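Local coordinates for hypothetical protein TM0894 (Thermotoga maritima, PDB 1ZTC) that is a putative metallo-beta-lactamase-fold hydrolase that binds two nickel ions and probably acts as a metal-dependent endoribonuclease, at residues A[16-24]-A[207-215]. Sequence-based numbering, arbitrary orientation.
Sequences KILVTGGNV and LVFPHDAPL. With NI (nickel (II) ion), chain E.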
loop_
_atom_site.group_PDB
_atom_site.type_symbol
_atom_site.label_atom_id
_atom_site.label_comp_id
_atom_site.label_asym_id
_atom_site.label_seq_id
_atom_site.Cartn_x
_atom_site.Cartn_y
_atom_site.Cartn_z
ATOM N N LYS A 16 -17.213 -2.358 -19.412
ATOM C CA LYS A 16 -16.599 -1.311 -18.634
ATOM C C LYS A 16 -15.673 -1.954 -17.606
ATOM O O LYS A 16 -16.061 -2.883 -16.902
ATOM C CB LYS A 16 -17.649 -0.454 -17.947
ATOM C CG LYS A 16 -17.056 0.857 -17.349
ATOM C CD LYS A 16 -18.113 1.750 -16.665
ATOM C CE LYS A 16 -17.556 3.100 -16.121
ATOM N NZ LYS A 16 -16.694 3.848 -17.097
ATOM N N ILE A 17 -14.436 -1.465 -17.536
ATOM C CA ILE A 17 -13.512 -1.880 -16.501
ATOM C C ILE A 17 -13.721 -0.960 -15.297
ATOM O O ILE A 17 -13.363 0.210 -15.331
ATOM C CB ILE A 17 -12.056 -1.878 -16.997
ATOM C CG1 ILE A 17 -11.906 -2.900 -18.143
ATOM C CG2 ILE A 17 -11.104 -2.282 -15.867
ATOM C CD1 ILE A 17 -10.631 -2.758 -18.950
ATOM N N LEU A 18 -14.333 -1.484 -14.239
ATOM C CA LEU A 18 -14.665 -0.677 -13.084
ATOM C C LEU A 18 -13.445 -0.367 -12.222
ATOM O O LEU A 18 -13.332 0.713 -11.623
ATOM C CB LEU A 18 -15.708 -1.394 -12.237
ATOM C CG LEU A 18 -17.005 -1.775 -12.931
ATOM C CD1 LEU A 18 -18.009 -2.211 -11.896
ATOM C CD2 LEU A 18 -17.559 -0.615 -13.787
ATOM N N VAL A 19 -12.547 -1.329 -12.159
ATOM C CA VAL A 19 -11.320 -1.258 -11.384
ATOM C C VAL A 19 -10.222 -1.964 -12.175
ATOM O O VAL A 19 -10.418 -3.080 -12.624
ATOM C CB VAL A 19 -11.503 -2.049 -10.059
ATOM C CG1 VAL A 19 -10.197 -2.237 -9.305
ATOM C CG2 VAL A 19 -12.614 -1.428 -9.191
ATOM N N THR A 20 -9.066 -1.334 -12.315
ATOM C CA THR A 20 -7.859 -2.066 -12.711
ATOM C C THR A 20 -7.116 -2.470 -11.447
ATOM O O THR A 20 -6.857 -1.661 -10.547
ATOM C CB THR A 20 -6.909 -1.311 -13.686
ATOM O OG1 THR A 20 -6.424 -0.151 -13.053
ATOM C CG2 THR A 20 -7.634 -0.922 -14.950
ATOM N N GLY A 21 -6.796 -3.753 -11.373
ATOM C CA GLY A 21 -6.285 -4.352 -10.153
ATOM C C GLY A 21 -4.846 -4.045 -9.875
ATOM O O GLY A 21 -4.138 -3.481 -10.708
ATOM N N GLY A 22 -4.401 -4.454 -8.693
ATOM C CA GLY A 22 -3.040 -4.227 -8.267
ATOM C C GLY A 22 -2.665 -5.131 -7.131
ATOM O O GLY A 22 -3.345 -6.120 -6.844
ATOM N N ASN A 23 -1.591 -4.762 -6.458
ATOM C CA ASN A 23 -1.027 -5.563 -5.379
ATOM C C ASN A 23 -0.650 -4.688 -4.223
ATOM O O ASN A 23 -0.008 -3.676 -4.409
ATOM C CB ASN A 23 0.262 -6.245 -5.807
ATOM C CG ASN A 23 0.160 -6.847 -7.157
ATOM O OD1 ASN A 23 -0.490 -7.880 -7.333
ATOM N ND2 ASN A 23 0.774 -6.187 -8.143
ATOM N N VAL A 24 -0.974 -5.135 -3.034
ATOM C CA VAL A 24 -0.486 -4.513 -1.840
ATOM C C VAL A 24 -0.189 -5.627 -0.866
ATOM O O VAL A 24 -1.102 -6.289 -0.375
ATOM C CB VAL A 24 -1.502 -3.547 -1.240
ATOM C CG1 VAL A 24 -0.814 -2.641 -0.217
ATOM C CG2 VAL A 24 -2.130 -2.691 -2.356
ATOM N N LEU A 207 -6.073 -7.376 -23.870
ATOM C CA LEU A 207 -5.782 -8.262 -22.732
ATOM C C LEU A 207 -6.119 -7.547 -21.444
ATOM O O LEU A 207 -5.590 -6.459 -21.177
ATOM C CB LEU A 207 -4.305 -8.623 -22.702
ATOM C CG LEU A 207 -3.829 -9.518 -23.845
ATOM C CD1 LEU A 207 -2.355 -9.261 -24.152
ATOM C CD2 LEU A 207 -4.108 -10.994 -23.548
ATOM N N VAL A 208 -7.015 -8.127 -20.663
ATOM C CA VAL A 208 -7.387 -7.574 -19.365
ATOM C C VAL A 208 -6.784 -8.448 -18.275
ATOM O O VAL A 208 -7.260 -9.547 -18.004
ATOM C CB VAL A 208 -8.922 -7.456 -19.222
ATOM C CG1 VAL A 208 -9.327 -6.999 -17.800
ATOM C CG2 VAL A 208 -9.480 -6.469 -20.271
ATOM N N PHE A 209 -5.736 -7.926 -17.650
ATOM C CA PHE A 209 -5.022 -8.604 -16.574
ATOM C C PHE A 209 -5.716 -8.328 -15.229
ATOM O O PHE A 209 -6.442 -7.347 -15.080
ATOM C CB PHE A 209 -3.577 -8.121 -16.489
ATOM C CG PHE A 209 -2.830 -8.185 -17.787
ATOM C CD1 PHE A 209 -2.500 -9.407 -18.358
ATOM C CD2 PHE A 209 -2.430 -7.030 -18.421
ATOM C CE1 PHE A 209 -1.813 -9.458 -19.562
ATOM C CE2 PHE A 209 -1.730 -7.082 -19.602
ATOM C CZ PHE A 209 -1.431 -8.289 -20.172
ATOM N N PRO A 210 -5.552 -9.234 -14.269
ATOM C CA PRO A 210 -6.210 -9.047 -12.963
ATOM C C PRO A 210 -5.515 -8.083 -12.013
ATOM O O PRO A 210 -6.131 -7.675 -11.025
ATOM C CB PRO A 210 -6.200 -10.466 -12.388
ATOM C CG PRO A 210 -4.936 -11.081 -13.002
ATOM C CD PRO A 210 -4.902 -10.561 -14.373
ATOM N N HIS A 211 -4.244 -7.771 -12.259
ATOM C CA HIS A 211 -3.450 -6.909 -11.355
ATOM C C HIS A 211 -2.608 -5.917 -12.104
ATOM O O HIS A 211 -1.492 -5.599 -11.678
ATOM C CB HIS A 211 -2.568 -7.778 -10.429
ATOM C CG HIS A 211 -3.381 -8.714 -9.620
ATOM N ND1 HIS A 211 -4.187 -8.273 -8.588
ATOM C CD2 HIS A 211 -3.617 -10.044 -9.753
ATOM C CE1 HIS A 211 -4.871 -9.303 -8.104
ATOM N NE2 HIS A 211 -4.564 -10.375 -8.812
ATOM N N ASP A 212 -3.154 -5.413 -13.209
ATOM C CA ASP A 212 -2.497 -4.365 -13.963
ATOM C C ASP A 212 -3.524 -3.715 -14.874
ATOM O O ASP A 212 -4.634 -4.207 -14.989
ATOM C CB ASP A 212 -1.338 -4.950 -14.773
ATOM C CG ASP A 212 -0.268 -3.928 -15.095
ATOM O OD1 ASP A 212 -0.486 -2.691 -14.900
ATOM O OD2 ASP A 212 0.810 -4.377 -15.511
ATOM N N ALA A 213 -3.148 -2.591 -15.477
ATOM C CA ALA A 213 -3.930 -1.954 -16.511
ATOM C C ALA A 213 -3.916 -2.863 -17.764
ATOM O O ALA A 213 -2.949 -3.580 -17.997
ATOM C CB ALA A 213 -3.346 -0.575 -16.836
ATOM N N PRO A 214 -4.983 -2.825 -18.566
ATOM C CA PRO A 214 -5.046 -3.728 -19.737
ATOM C C PRO A 214 -4.125 -3.307 -20.848
ATOM O O PRO A 214 -3.624 -2.204 -20.848
ATOM C CB PRO A 214 -6.504 -3.641 -20.185
ATOM C CG PRO A 214 -6.969 -2.305 -19.700
ATOM C CD PRO A 214 -6.180 -1.971 -18.456
ATOM N N LEU A 215 -3.921 -4.188 -21.811
ATOM C CA LEU A 215 -2.957 -3.945 -22.852
ATOM C C LEU A 215 -3.483 -4.421 -24.211
ATOM O O LEU A 215 -4.070 -5.474 -24.313
ATOM C CB LEU A 215 -1.689 -4.706 -22.469
ATOM C CG LEU A 215 -0.381 -4.348 -23.127
ATOM C CD1 LEU A 215 0.098 -2.956 -22.713
ATOM C CD2 LEU A 215 0.633 -5.434 -22.744
HETATM NI NI NI E . -5.009 -12.452 -8.195
HETATM O O HOH W 1 0.776 -6.428 -10.700
HETATM O O HOH W 2 -3.050 -12.678 -6.520
HETATM O O HOH W 3 -5.374 -14.194 -6.451
#
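The ring of H211 is gripped at both nitrogens: ND1 donates to the main-chain carbonyl oxygen of G22 at 2.9 Å, while NE2 coordinates a nickel ion at 2.2 Å. The hydrogen bond is bent, 139° at the hydrogen, and the donor sits above the carbonyl plane of G22; F34 O offers ND1 a second, weak bond. With CG placed beside its own backbone N (chi1 -58°), the ring reaches the metal, a site it shares with D85, H86 and D174, two waters lying at longer range. The N23 side chain runs across that of H211, its amide plane turned 35° from the ring, with OD1 3.7 Å from H211 CB, and a water accepts from N23 ND2 and donates to H211 O, tying the backbone of 207-215 to that side chain. Next along, the two backbones come close at G21, whose CA sends a C-H...O contact of 3.4 Å to P210 O. Toward strand 13-19 the contact becomes apolar. T20 CG2 rests 3.9 Å from P214 CD, and I17 CD1 lies against P214 CG (3.8 Å) and V208 CG2. D212 OD1 accepts from A213 N on its anti side, while OD2 takes the backbone N of R179. The loop after strand 206-208 thus brings the last histidine ligand to the dinuclear metal site of the metallo-beta-lactamase fold, with G22 O in its second shell.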